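Local coordinates for protein pullulanase (PDB 2YOC) that hydrolyses the alpha-1,6-glucosidic linkages of pullulan and related branched glucans and is a substrate of the type 2 secretion system, at residues D120-R128 / V141-Y149; Q265-D273 / V612-T622. All blocks are in the same frame, centred on the assembly; numbering follows the deposited sequence.

Interaction 1. Residues D120-R128 / V141-Y149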
ATOM      1  N   ASP B 120     -29.439   5.383 -35.265  1.00 95.36           N
ATOM      2  CA  ASP B 120     -28.024   5.724 -35.400  1.00 94.98           C
ATOM      3  C   ASP B 120     -27.801   6.772 -36.503  1.00 98.44           C
ATOM      4  O   ASP B 120     -28.198   6.553 -37.656  1.00 97.91           O
ATOM      5  CB  ASP B 120     -27.184   4.453 -35.688  1.00 96.70           C
ATOM      6  CG  ASP B 120     -27.231   3.353 -34.626  1.00112.86           C
ATOM      7  OD1 ASP B 120     -27.112   3.680 -33.412  1.00114.71           O
ATOM      8  OD2 ASP B 120     -27.305   2.159 -35.008  1.00118.38           O
ATOM      9  N   LYS B 121     -27.134   7.896 -36.147  1.00 93.66           N
ATOM     10  CA  LYS B 121     -26.832   9.006 -37.054  1.00 93.30           C
ATOM     11  C   LYS B 121     -25.936   8.554 -38.201  1.00 97.48           C
ATOM     12  O   LYS B 121     -24.889   7.953 -37.958  1.00 95.23           O
ATOM     13  CB  LYS B 121     -26.102  10.126 -36.304  1.00 95.10           C
ATOM     14  CG  LYS B 121     -26.920  10.928 -35.313  1.00111.20           C
ATOM     15  CD  LYS B 121     -26.018  11.945 -34.602  1.00124.45           C
ATOM     16  CE  LYS B 121     -26.364  13.389 -34.877  1.00143.27           C
ATOM     17  NZ  LYS B 121     -26.120  13.789 -36.294  1.00156.31           N
ATOM     18  N   LEU B 122     -26.337   8.845 -39.444  1.00 96.60           N
ATOM     19  CA  LEU B 122     -25.529   8.542 -40.634  1.00 96.96           C
ATOM     20  C   LEU B 122     -24.570   9.705 -40.912  1.00104.95           C
ATOM     21  O   LEU B 122     -23.420   9.478 -41.284  1.00104.10           O
ATOM     22  CB  LEU B 122     -26.398   8.249 -41.861  1.00 97.43           C
ATOM     23  CG  LEU B 122     -27.026   6.860 -41.927  1.00100.80           C
ATOM     24  CD1 LEU B 122     -28.084   6.810 -42.992  1.00101.84           C
ATOM     25  CD2 LEU B 122     -25.992   5.795 -42.220  1.00100.02           C
ATOM     26  N   ILE B 123     -25.039  10.950 -40.702  1.00105.08           N
ATOM     27  CA  ILE B 123     -24.225  12.160 -40.812  1.00105.82           C
ATOM     28  C   ILE B 123     -23.956  12.650 -39.385  1.00112.58           C
ATOM     29  O   ILE B 123     -24.905  12.913 -38.634  1.00112.98           O
ATOM     30  CB  ILE B 123     -24.848  13.226 -41.760  1.00109.72           C
ATOM     31  CG1 ILE B 123     -24.611  12.828 -43.216  1.00109.92           C
ATOM     32  CG2 ILE B 123     -24.280  14.624 -41.514  1.00109.93           C
ATOM     33  CD1 ILE B 123     -25.835  12.621 -43.964  1.00113.08           C
ATOM     34  N   ASP B 124     -22.653  12.701 -39.014  1.00110.67           N
ATOM     35  CA  ASP B 124     -22.100  13.098 -37.705  1.00110.88           C
ATOM     36  C   ASP B 124     -22.734  14.377 -37.120  1.00116.88           C
ATOM     37  O   ASP B 124     -23.235  14.354 -35.988  1.00116.31           O
ATOM     38  CB  ASP B 124     -20.550  13.196 -37.754  1.00111.92           C
ATOM     39  CG  ASP B 124     -19.953  13.873 -38.984  1.00122.02           C
ATOM     40  OD1 ASP B 124     -19.758  13.179 -40.012  1.00122.37           O
ATOM     41  OD2 ASP B 124     -19.643  15.090 -38.905  1.00127.09           O
ATOM     42  N   SER B 125     -22.737  15.464 -37.914  1.00114.96           N
ATOM     43  CA  SER B 125     -23.301  16.764 -37.566  1.00116.06           C
ATOM     44  C   SER B 125     -24.815  16.825 -37.830  1.00122.26           C
ATOM     45  O   SER B 125     -25.329  16.152 -38.739  1.00122.21           O
ATOM     46  CB  SER B 125     -22.589  17.878 -38.338  1.00119.73           C
ATOM     47  OG  SER B 125     -22.757  17.786 -39.747  1.00127.69           O
ATOM     48  N   ASP B 126     -25.526  17.644 -37.023  1.00119.41           N
ATOM     49  CA  ASP B 126     -26.953  17.896 -37.194  1.00120.10           C
ATOM     50  C   ASP B 126     -27.063  18.849 -38.390  1.00126.88           C
ATOM     51  O   ASP B 126     -26.505  19.955 -38.358  1.00127.05           O
ATOM     52  CB  ASP B 126     -27.562  18.544 -35.935  1.00121.21           C
ATOM     53  CG  ASP B 126     -27.390  17.793 -34.631  1.00124.75           C
ATOM     54  OD1 ASP B 126     -26.922  16.634 -34.667  1.00123.95           O
ATOM     55  OD2 ASP B 126     -27.729  18.363 -33.573  1.00129.20           O
ATOM     56  N   LEU B 127     -27.715  18.398 -39.465  1.00124.67           N
ATOM     57  CA  LEU B 127     -27.863  19.213 -40.664  1.00125.78           C
ATOM     58  C   LEU B 127     -28.873  20.330 -40.448  1.00131.59           C
ATOM     59  O   LEU B 127     -29.852  20.159 -39.711  1.00131.63           O
ATOM     60  CB  LEU B 127     -28.289  18.363 -41.871  1.00126.31           C
ATOM     61  CG  LEU B 127     -27.412  17.173 -42.245  1.00130.08           C
ATOM     62  CD1 LEU B 127     -28.186  16.184 -43.115  1.00130.71           C
ATOM     63  CD2 LEU B 127     -26.131  17.622 -42.936  1.00132.63           C
ATOM     64  N   ARG B 128     -28.619  21.477 -41.083  1.00128.86           N
ATOM     65  CA  ARG B 128     -29.499  22.636 -41.062  1.00129.79           C
ATOM     66  C   ARG B 128     -29.590  23.107 -42.505  1.00135.76           C
ATOM     67  O   ARG B 128     -28.626  23.665 -43.035  1.00135.67           O
ATOM     68  CB  ARG B 128     -28.990  23.722 -40.097  1.00128.15           C
ATOM     69  CG  ARG B 128     -29.419  23.494 -38.646  1.00134.48           C
ATOM     70  CD  ARG B 128     -29.008  24.645 -37.739  1.00142.40           C
ATOM     71  NE  ARG B 128     -29.553  24.519 -36.381  1.00149.25           N
ATOM     72  CZ  ARG B 128     -29.198  25.285 -35.348  1.00158.41           C
ATOM     73  NH1 ARG B 128     -28.288  26.242 -35.501  1.00146.49           N
ATOM     74  NH2 ARG B 128     -29.747  25.098 -34.154  1.00136.58           N
ATOM     75  N   VAL B 141     -27.231  14.592 -49.767  1.00131.04           N
ATOM     76  CA  VAL B 141     -26.245  14.329 -48.705  1.00128.59           C
ATOM     77  C   VAL B 141     -25.647  12.906 -48.818  1.00132.05           C
ATOM     78  O   VAL B 141     -26.311  11.997 -49.330  1.00132.74           O
ATOM     79  CB  VAL B 141     -26.745  14.660 -47.259  1.00131.14           C
ATOM     80  CG1 VAL B 141     -26.951  16.154 -47.059  1.00131.64           C
ATOM     81  CG2 VAL B 141     -28.011  13.889 -46.893  1.00131.06           C
ATOM     82  N   ILE B 142     -24.387  12.729 -48.361  1.00126.77           N
ATOM     83  CA  ILE B 142     -23.678  11.435 -48.352  1.00125.20           C
ATOM     84  C   ILE B 142     -23.401  11.078 -46.887  1.00127.53           C
ATOM     85  O   ILE B 142     -23.149  11.983 -46.093  1.00126.52           O
ATOM     86  CB  ILE B 142     -22.352  11.449 -49.169  1.00127.99           C
ATOM     87  CG1 ILE B 142     -22.446  12.276 -50.464  1.00129.51           C
ATOM     88  CG2 ILE B 142     -21.867  10.023 -49.457  1.00128.19           C
ATOM     89  CD1 ILE B 142     -21.110  12.923 -50.859  1.00134.64           C
ATOM     90  N   ALA B 143     -23.435   9.779 -46.528  1.00123.99           N
ATOM     91  CA  ALA B 143     -23.190   9.333 -45.150  1.00123.16           C
ATOM     92  C   ALA B 143     -21.803   9.711 -44.608  1.00126.45           C
ATOM     93  O   ALA B 143     -20.792   9.464 -45.269  1.00125.02           O
ATOM     94  CB  ALA B 143     -23.426   7.838 -45.023  1.00123.38           C
ATOM     95  N   GLY B 144     -21.804  10.351 -43.430  1.00123.85           N
ATOM     96  CA  GLY B 144     -20.620  10.834 -42.715  1.00123.03           C
ATOM     97  C   GLY B 144     -19.929  12.039 -43.337  1.00126.80           C
ATOM     98  O   GLY B 144     -18.822  12.395 -42.927  1.00125.09           O
ATOM     99  N   ASN B 145     -20.597  12.689 -44.316  1.00124.75           N
ATOM    100  CA  ASN B 145     -20.087  13.811 -45.105  1.00125.38           C
ATOM    101  C   ASN B 145     -20.304  15.191 -44.498  1.00130.79           C
ATOM    102  O   ASN B 145     -19.517  16.088 -44.811  1.00131.56           O
ATOM    103  CB  ASN B 145     -20.644  13.754 -46.532  1.00127.48           C
ATOM    104  CG  ASN B 145     -19.855  14.514 -47.569  1.00152.72           C
ATOM    105  OD1 ASN B 145     -20.176  15.652 -47.901  1.00149.84           O
ATOM    106  ND2 ASN B 145     -18.844  13.881 -48.148  1.00142.80           N
ATOM    107  N   SER B 146     -21.368  15.383 -43.662  1.00126.77           N
ATOM    108  CA  SER B 146     -21.741  16.662 -43.007  1.00126.06           C
ATOM    109  C   SER B 146     -22.167  17.770 -43.976  1.00129.08           C
ATOM    110  O   SER B 146     -22.879  18.694 -43.569  1.00129.01           O
ATOM    111  CB  SER B 146     -20.635  17.177 -42.085  1.00128.26           C
ATOM    112  OG  SER B 146     -20.539  16.433 -40.882  1.00136.28           O
ATOM    113  N   ALA B 147     -21.712  17.688 -45.243  1.00124.88           N
ATOM    114  CA  ALA B 147     -21.973  18.670 -46.288  1.00125.61           C
ATOM    115  C   ALA B 147     -23.279  18.420 -47.015  1.00130.32           C
ATOM    116  O   ALA B 147     -23.732  17.279 -47.140  1.00130.33           O
ATOM    117  CB  ALA B 147     -20.819  18.709 -47.275  1.00126.17           C
ATOM    118  N   VAL B 148     -23.865  19.510 -47.501  1.00127.21           N
ATOM    119  CA  VAL B 148     -25.119  19.533 -48.235  1.00128.06           C
ATOM    120  C   VAL B 148     -24.788  19.956 -49.681  1.00135.02           C
ATOM    121  O   VAL B 148     -24.061  20.936 -49.887  1.00135.01           O
ATOM    122  CB  VAL B 148     -26.116  20.503 -47.540  1.00131.51           C
ATOM    123  CG1 VAL B 148     -27.395  20.644 -48.337  1.00132.74           C
ATOM    124  CG2 VAL B 148     -26.432  20.058 -46.117  1.00129.94           C
ATOM    125  N   TYR B 149     -25.309  19.210 -50.673  1.00133.25           N
ATOM    126  CA  TYR B 149     -25.086  19.478 -52.102  1.00134.59           C
ATOM    127  C   TYR B 149     -26.384  19.898 -52.769  1.00140.44           C
ATOM    128  O   TYR B 149     -27.452  19.450 -52.355  1.00140.48           O
ATOM    129  CB  TYR B 149     -24.491  18.238 -52.807  1.00135.23           C
ATOM    130  CG  TYR B 149     -23.202  17.749 -52.183  1.00135.48           C
ATOM    131  CD1 TYR B 149     -23.214  16.913 -51.068  1.00135.29           C
ATOM    132  CD2 TYR B 149     -21.969  18.124 -52.700  1.00137.00           C
ATOM    133  CE1 TYR B 149     -22.031  16.477 -50.476  1.00134.79           C
ATOM    134  CE2 TYR B 149     -20.780  17.687 -52.123  1.00135.89           C
ATOM    135  CZ  TYR B 149     -20.816  16.868 -51.007  1.00140.52           C
ATOM    136  OH  TYR B 149     -19.649  16.462 -50.409  1.00137.89           O
TER
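Ile123 packs its branches against the 141-149 segment. Ile123 CG2, anti to the backbone N, rests against Ser146 CA at 3.6 Å. On the other branch, Ile123 CG1 sits 3.3 Å from Ile142 O, and Ile123 CD1 carries on past that oxygen to Val141 CG2 at 3.9 Å, the two side chains crossing obliquely. The turn here is a type II beta turn from Ile142 to Asn145, with Gly144 at its third position in a positive-phi conformation (72°) that favours glycine. It follows strand 138-141 in the pullulanase-associated domain and meets the loop that enters strand 127-130, an edge strand, within this chain, of a three-stranded antiparallel sheet. Leu127 comes from that strand and divides its two methyls: Leu127 CD1 meets Val141 CG1 tip to tip at 4.1 Å, whereas Leu127 CD2 lies against Ser146 O and crosses to Val148 CG2 at 4.0 Å. The polar side chains gather round Ser146. Ser125 OG, held between its own backbone N and carbonyl carbon (chi1 63°), is hydrogen-bonded to Ser146 OG at 2.8 Å, and Asp124 OD2 lies 2.6 Å from that same Ser146 OG. Gly144 N makes a weak bond to Leu122 O, 2.8 Å long but bent to 125°.

Interaction 2. Residues Q265-D273 / V612-T622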
ATOM      1  N   GLN B 265      -6.073  14.172 -49.420  1.00 70.26           N
ATOM      2  CA  GLN B 265      -5.089  15.257 -49.423  1.00 69.43           C
ATOM      3  C   GLN B 265      -3.856  14.817 -48.624  1.00 75.58           C
ATOM      4  O   GLN B 265      -3.929  13.855 -47.845  1.00 75.36           O
ATOM      5  CB  GLN B 265      -5.675  16.563 -48.875  1.00 69.56           C
ATOM      6  CG  GLN B 265      -6.742  17.192 -49.757  1.00 68.36           C
ATOM      7  CD  GLN B 265      -6.895  18.672 -49.483  1.00 78.78           C
ATOM      8  OE1 GLN B 265      -7.859  19.139 -48.848  1.00 62.09           O
ATOM      9  NE2 GLN B 265      -5.942  19.463 -49.973  1.00 76.22           N
ATOM     10  N   VAL B 266      -2.710  15.482 -48.854  1.00 72.10           N
ATOM     11  CA  VAL B 266      -1.450  15.101 -48.205  1.00 70.30           C
ATOM     12  C   VAL B 266      -0.962  16.155 -47.208  1.00 73.60           C
ATOM     13  O   VAL B 266      -0.901  17.347 -47.529  1.00 75.84           O
ATOM     14  CB  VAL B 266      -0.361  14.753 -49.269  1.00 73.87           C
ATOM     15  CG1 VAL B 266       0.915  14.212 -48.624  1.00 72.68           C
ATOM     16  CG2 VAL B 266      -0.884  13.782 -50.322  1.00 73.92           C
ATOM     17  N   GLN B 267      -0.594  15.696 -46.017  1.00 68.09           N
ATOM     18  CA  GLN B 267       0.001  16.487 -44.944  1.00 67.25           C
ATOM     19  C   GLN B 267       1.522  16.457 -45.194  1.00 70.83           C
ATOM     20  O   GLN B 267       2.141  15.385 -45.154  1.00 70.06           O
ATOM     21  CB  GLN B 267      -0.390  15.898 -43.575  1.00 67.80           C
ATOM     22  CG  GLN B 267      -1.846  16.217 -43.187  1.00 70.43           C
ATOM     23  CD  GLN B 267      -2.212  15.809 -41.774  1.00 80.21           C
ATOM     24  OE1 GLN B 267      -1.573  16.185 -40.781  1.00 72.20           O
ATOM     25  NE2 GLN B 267      -3.316  15.108 -41.656  1.00 69.91           N
ATOM     26  N   THR B 268       2.108  17.631 -45.520  1.00 67.10           N
ATOM     27  CA  THR B 268       3.516  17.763 -45.936  1.00 66.02           C
ATOM     28  C   THR B 268       4.528  18.334 -44.940  1.00 67.44           C
ATOM     29  O   THR B 268       5.693  18.502 -45.327  1.00 68.56           O
ATOM     30  CB  THR B 268       3.583  18.534 -47.263  1.00 74.43           C
ATOM     31  OG1 THR B 268       2.969  19.810 -47.090  1.00 69.51           O
ATOM     32  CG2 THR B 268       2.912  17.789 -48.419  1.00 76.64           C
ATOM     33  N   ALA B 269       4.134  18.610 -43.670  1.00 59.12           N
ATOM     34  CA  ALA B 269       5.093  19.199 -42.714  1.00 56.36           C
ATOM     35  C   ALA B 269       6.405  18.410 -42.523  1.00 55.60           C
ATOM     36  O   ALA B 269       7.472  19.013 -42.421  1.00 53.98           O
ATOM     37  CB  ALA B 269       4.429  19.478 -41.377  1.00 56.24           C
ATOM     38  N   GLY B 270       6.308  17.081 -42.546  1.00 50.40           N
ATOM     39  CA  GLY B 270       7.431  16.169 -42.348  1.00 48.06           C
ATOM     40  C   GLY B 270       8.476  16.343 -43.413  1.00 50.04           C
ATOM     41  O   GLY B 270       9.658  16.494 -43.109  1.00 46.59           O
ATOM     42  N   VAL B 271       8.034  16.331 -44.678  1.00 49.23           N
ATOM     43  CA  VAL B 271       8.950  16.518 -45.793  1.00 49.13           C
ATOM     44  C   VAL B 271       9.553  17.957 -45.769  1.00 55.28           C
ATOM     45  O   VAL B 271      10.766  18.097 -45.954  1.00 54.77           O
ATOM     46  CB  VAL B 271       8.371  16.058 -47.141  1.00 50.34           C
ATOM     47  CG1 VAL B 271       7.089  16.802 -47.483  1.00 49.61           C
ATOM     48  CG2 VAL B 271       9.408  16.172 -48.247  1.00 50.59           C
ATOM     49  N   LEU B 272       8.729  18.994 -45.438  1.00 51.95           N
ATOM     50  CA  LEU B 272       9.220  20.379 -45.321  1.00 52.04           C
ATOM     51  C   LEU B 272      10.361  20.460 -44.330  1.00 58.70           C
ATOM     52  O   LEU B 272      11.354  21.114 -44.641  1.00 59.95           O
ATOM     53  CB  LEU B 272       8.124  21.387 -44.950  1.00 51.03           C
ATOM     54  CG  LEU B 272       7.049  21.579 -45.991  1.00 54.93           C
ATOM     55  CD1 LEU B 272       5.944  22.417 -45.442  1.00 55.90           C
ATOM     56  CD2 LEU B 272       7.606  22.200 -47.236  1.00 54.51           C
ATOM     57  N   ASP B 273      10.271  19.738 -43.177  1.00 54.70           N
ATOM     58  CA  ASP B 273      11.372  19.734 -42.220  1.00 53.22           C
ATOM     59  C   ASP B 273      12.574  18.991 -42.801  1.00 57.62           C
ATOM     60  O   ASP B 273      13.689  19.493 -42.742  1.00 58.39           O
ATOM     61  CB  ASP B 273      10.962  19.222 -40.813  1.00 53.91           C
ATOM     62  CG  ASP B 273      10.584  20.311 -39.795  1.00 69.19           C
ATOM     63  OD1 ASP B 273      10.609  21.508 -40.163  1.00 70.52           O
ATOM     64  OD2 ASP B 273      10.291  19.961 -38.616  1.00 76.62           O
ATOM     65  N   VAL B 612       3.025  29.521 -44.263  1.00 58.28           N
ATOM     66  CA  VAL B 612       3.407  28.118 -44.498  1.00 58.20           C
ATOM     67  C   VAL B 612       2.210  27.262 -44.057  1.00 63.90           C
ATOM     68  O   VAL B 612       2.206  26.740 -42.918  1.00 62.62           O
ATOM     69  CB  VAL B 612       4.788  27.624 -43.916  1.00 60.77           C
ATOM     70  CG1 VAL B 612       5.187  26.274 -44.524  1.00 60.28           C
ATOM     71  CG2 VAL B 612       5.907  28.641 -44.134  1.00 60.59           C
ATOM     72  N   PRO B 613       1.153  27.161 -44.935  1.00 62.76           N
ATOM     73  CA  PRO B 613      -0.040  26.381 -44.572  1.00 61.49           C
ATOM     74  C   PRO B 613       0.272  24.955 -44.189  1.00 65.11           C
ATOM     75  O   PRO B 613       1.157  24.324 -44.773  1.00 66.37           O
ATOM     76  CB  PRO B 613      -0.892  26.438 -45.825  1.00 63.97           C
ATOM     77  CG  PRO B 613      -0.477  27.669 -46.513  1.00 69.97           C
ATOM     78  CD  PRO B 613       0.997  27.740 -46.285  1.00 65.60           C
ATOM     79  N   TRP B 614      -0.417  24.485 -43.137  1.00 59.59           N
ATOM     80  CA  TRP B 614      -0.322  23.132 -42.584  1.00 57.31           C
ATOM     81  C   TRP B 614       1.020  22.769 -41.962  1.00 62.95           C
ATOM     82  O   TRP B 614       1.267  21.597 -41.646  1.00 64.34           O
ATOM     83  CB  TRP B 614      -0.863  22.087 -43.571  1.00 55.42           C
ATOM     84  CG  TRP B 614      -2.362  22.090 -43.682  1.00 56.02           C
ATOM     85  CD1 TRP B 614      -3.227  23.020 -43.177  1.00 58.94           C
ATOM     86  CD2 TRP B 614      -3.176  21.066 -44.273  1.00 55.91           C
ATOM     87  NE1 TRP B 614      -4.527  22.643 -43.416  1.00 58.34           N
ATOM     88  CE2 TRP B 614      -4.527  21.451 -44.096  1.00 59.66           C
ATOM     89  CE3 TRP B 614      -2.893  19.861 -44.962  1.00 56.86           C
ATOM     90  CZ2 TRP B 614      -5.589  20.693 -44.592  1.00 59.18           C
ATOM     91  CZ3 TRP B 614      -3.949  19.096 -45.434  1.00 58.15           C
ATOM     92  CH2 TRP B 614      -5.278  19.514 -45.253  1.00 59.15           C
ATOM     93  N   TYR B 615       1.857  23.786 -41.692  1.00 58.86           N
ATOM     94  CA  TYR B 615       3.146  23.526 -41.068  1.00 57.54           C
ATOM     95  C   TYR B 615       3.158  23.868 -39.603  1.00 62.79           C
ATOM     96  O   TYR B 615       3.496  23.009 -38.785  1.00 62.07           O
ATOM     97  CB  TYR B 615       4.293  24.255 -41.780  1.00 58.16           C
ATOM     98  CG  TYR B 615       5.623  24.066 -41.071  1.00 57.45           C
ATOM     99  CD1 TYR B 615       6.454  22.988 -41.384  1.00 58.94           C
ATOM    100  CD2 TYR B 615       6.038  24.953 -40.069  1.00 56.41           C
ATOM    101  CE1 TYR B 615       7.663  22.792 -40.715  1.00 58.68           C
ATOM    102  CE2 TYR B 615       7.223  24.749 -39.373  1.00 56.07           C
ATOM    103  CZ  TYR B 615       8.042  23.678 -39.716  1.00 67.07           C
ATOM    104  OH  TYR B 615       9.212  23.473 -39.037  1.00 71.31           O
ATOM    105  N   TYR B 616       2.898  25.155 -39.282  1.00 59.49           N
ATOM    106  CA  TYR B 616       2.992  25.660 -37.921  1.00 58.18           C
ATOM    107  C   TYR B 616       1.932  25.121 -36.958  1.00 63.73           C
ATOM    108  O   TYR B 616       2.161  25.081 -35.748  1.00 64.62           O
ATOM    109  CB  TYR B 616       3.061  27.202 -37.902  1.00 58.62           C
ATOM    110  CG  TYR B 616       4.233  27.815 -38.640  1.00 58.49           C
ATOM    111  CD1 TYR B 616       5.481  27.916 -38.042  1.00 59.33           C
ATOM    112  CD2 TYR B 616       4.059  28.413 -39.880  1.00 60.21           C
ATOM    113  CE1 TYR B 616       6.549  28.531 -38.693  1.00 61.08           C
ATOM    114  CE2 TYR B 616       5.106  29.066 -40.520  1.00 62.08           C
ATOM    115  CZ  TYR B 616       6.358  29.110 -39.931  1.00 68.06           C
ATOM    116  OH  TYR B 616       7.388  29.765 -40.567  1.00 67.75           O
ATOM    117  N   GLN B 617       0.790  24.694 -37.486  1.00 59.49           N
ATOM    118  CA  GLN B 617      -0.309  24.187 -36.679  1.00 57.77           C
ATOM    119  C   GLN B 617      -0.261  22.672 -36.537  1.00 60.19           C
ATOM    120  O   GLN B 617       0.165  21.980 -37.477  1.00 58.76           O
ATOM    121  CB  GLN B 617      -1.642  24.590 -37.328  1.00 59.35           C
ATOM    122  CG  GLN B 617      -1.750  26.069 -37.757  1.00 59.72           C
ATOM    123  CD  GLN B 617      -1.826  27.051 -36.603  1.00 78.59           C
ATOM    124  OE1 GLN B 617      -2.024  26.681 -35.436  1.00 80.24           O
ATOM    125  NE2 GLN B 617      -1.708  28.341 -36.905  1.00 60.45           N
ATOM    126  N   ARG B 618      -0.740  22.154 -35.376  1.00 56.80           N
ATOM    127  CA  ARG B 618      -0.885  20.716 -35.134  1.00 56.18           C
ATOM    128  C   ARG B 618      -2.250  20.280 -35.727  1.00 61.26           C
ATOM    129  O   ARG B 618      -3.304  20.781 -35.316  1.00 63.36           O
ATOM    130  CB  ARG B 618      -0.775  20.362 -33.640  1.00 58.73           C
ATOM    131  CG  ARG B 618      -0.666  18.840 -33.409  1.00 68.52           C
ATOM    132  CD  ARG B 618      -0.450  18.407 -31.966  1.00 64.99           C
ATOM    133  NE  ARG B 618       0.802  18.926 -31.433  1.00 69.92           N
ATOM    134  CZ  ARG B 618       0.889  19.708 -30.361  1.00 87.57           C
ATOM    135  NH1 ARG B 618      -0.202  20.031 -29.676  1.00 70.87           N
ATOM    136  NH2 ARG B 618       2.071  20.155 -29.950  1.00 72.69           N
ATOM    137  N   LEU B 619      -2.209  19.376 -36.715  1.00 55.61           N
ATOM    138  CA  LEU B 619      -3.377  18.867 -37.436  1.00 54.15           C
ATOM    139  C   LEU B 619      -3.749  17.437 -37.061  1.00 60.17           C
ATOM    140  O   LEU B 619      -2.879  16.596 -36.786  1.00 57.32           O
ATOM    141  CB  LEU B 619      -3.128  18.897 -38.949  1.00 53.83           C
ATOM    142  CG  LEU B 619      -2.505  20.131 -39.563  1.00 56.37           C
ATOM    143  CD1 LEU B 619      -2.285  19.896 -41.007  1.00 56.51           C
ATOM    144  CD2 LEU B 619      -3.372  21.356 -39.370  1.00 54.90           C
ATOM    145  N   ASN B 620      -5.058  17.149 -37.124  1.00 60.55           N
ATOM    146  CA  ASN B 620      -5.594  15.814 -36.879  1.00 60.77           C
ATOM    147  C   ASN B 620      -5.062  14.863 -37.977  1.00 63.63           C
ATOM    148  O   ASN B 620      -5.152  15.181 -39.166  1.00 63.87           O
ATOM    149  CB  ASN B 620      -7.109  15.878 -36.902  1.00 66.51           C
ATOM    150  CG  ASN B 620      -7.757  14.545 -36.758  1.00100.07           C
ATOM    151  OD1 ASN B 620      -7.931  13.810 -37.726  1.00 98.11           O
ATOM    152  ND2 ASN B 620      -8.110  14.200 -35.537  1.00 94.67           N
ATOM    153  N   GLU B 621      -4.508  13.713 -37.555  1.00 58.60           N
ATOM    154  CA  GLU B 621      -3.879  12.648 -38.356  1.00 57.66           C
ATOM    155  C   GLU B 621      -4.685  12.128 -39.569  1.00 61.54           C
ATOM    156  O   GLU B 621      -4.087  11.561 -40.491  1.00 59.68           O
ATOM    157  CB  GLU B 621      -3.510  11.446 -37.448  1.00 58.30           C
ATOM    158  CG  GLU B 621      -2.576  11.736 -36.272  1.00 67.90           C
ATOM    159  CD  GLU B 621      -3.195  11.787 -34.880  1.00 91.43           C
ATOM    160  OE1 GLU B 621      -4.301  12.360 -34.726  1.00 72.16           O
ATOM    161  OE2 GLU B 621      -2.545  11.288 -33.931  1.00100.36           O
ATOM    162  N   THR B 622      -6.039  12.288 -39.544  1.00 60.59           N
ATOM    163  CA  THR B 622      -7.026  11.806 -40.542  1.00 60.31           C
ATOM    164  C   THR B 622      -7.583  12.913 -41.449  1.00 63.98           C
ATOM    165  O   THR B 622      -7.650  12.751 -42.675  1.00 63.97           O
ATOM    166  CB  THR B 622      -8.220  11.143 -39.791  1.00 62.11           C
ATOM    167  OG1 THR B 622      -7.787  10.041 -38.988  1.00 60.72           O
ATOM    168  CG2 THR B 622      -9.316  10.694 -40.717  1.00 60.60           C
TER
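Tyr615 and Asp273 supply the polar anchor at one end of this interface. Tyr615 OH donates to Asp273 OD1 at 2.7 Å, meeting the carboxylate on its syn side, and the ring stands 72° from the carboxylate plane. Both groups have second partners in one stretch of chain: Met641 N donates to Tyr615 OH and Arg640 N to Asp273 OD2, so the hydroxyl is used as donor and acceptor and both carboxylate oxygens are engaged. At the other end the extended side chain of Gln267 passes Leu619. Ala165 O is the stronger acceptor for Gln267 NE2, and Asn620 O takes a second bond from that Gln267 NE2 over 3.1 Å at 148°. Asn620 OD1 in turn accepts from Thr622 N at 3.0 Å, closing an Asx turn. Between them the contact is mainly van der Waals. Leu272 CD1 makes the apolar touches, to Val612 CG1 at 4.0 Å and Tyr615 CD1 at 4.1 Å, while Ala269 CB lies 3.8 Å from Trp614 O. The Trp614 ring takes Leu619 CD1 over one face and has Val266 O at its edge. This is an interdomain junction of a multidomain pullulanase: the N2 domain's strand-to-helix corner docks on the loop between helix 608-611 and strand 633-634, in the barrel-bearing region.

In the fold
Interaction 1 lies wholly earlier in the chain than interaction 2. The centres of the two are about 26 Å apart and their nearest atoms about 10 Å. Interaction 1 is local: 12 residues separate its segments, both within the pullulanase-associated domain, and its centre is about 33 Å from that of the chain. Interaction 2 spans 338 intervening residues. They share no sheet: strand 127-130 belongs to a three-stranded sheet, strand 260-267 to a seven-stranded one. Interaction 1 is thus a contact inside a peripheral domain, whereas interaction 2 joins the N2 region, through strand 260-267 and helix 269-280, to the eight-stranded barrel region, which in this glycoside hydrolase family probably holds the active site.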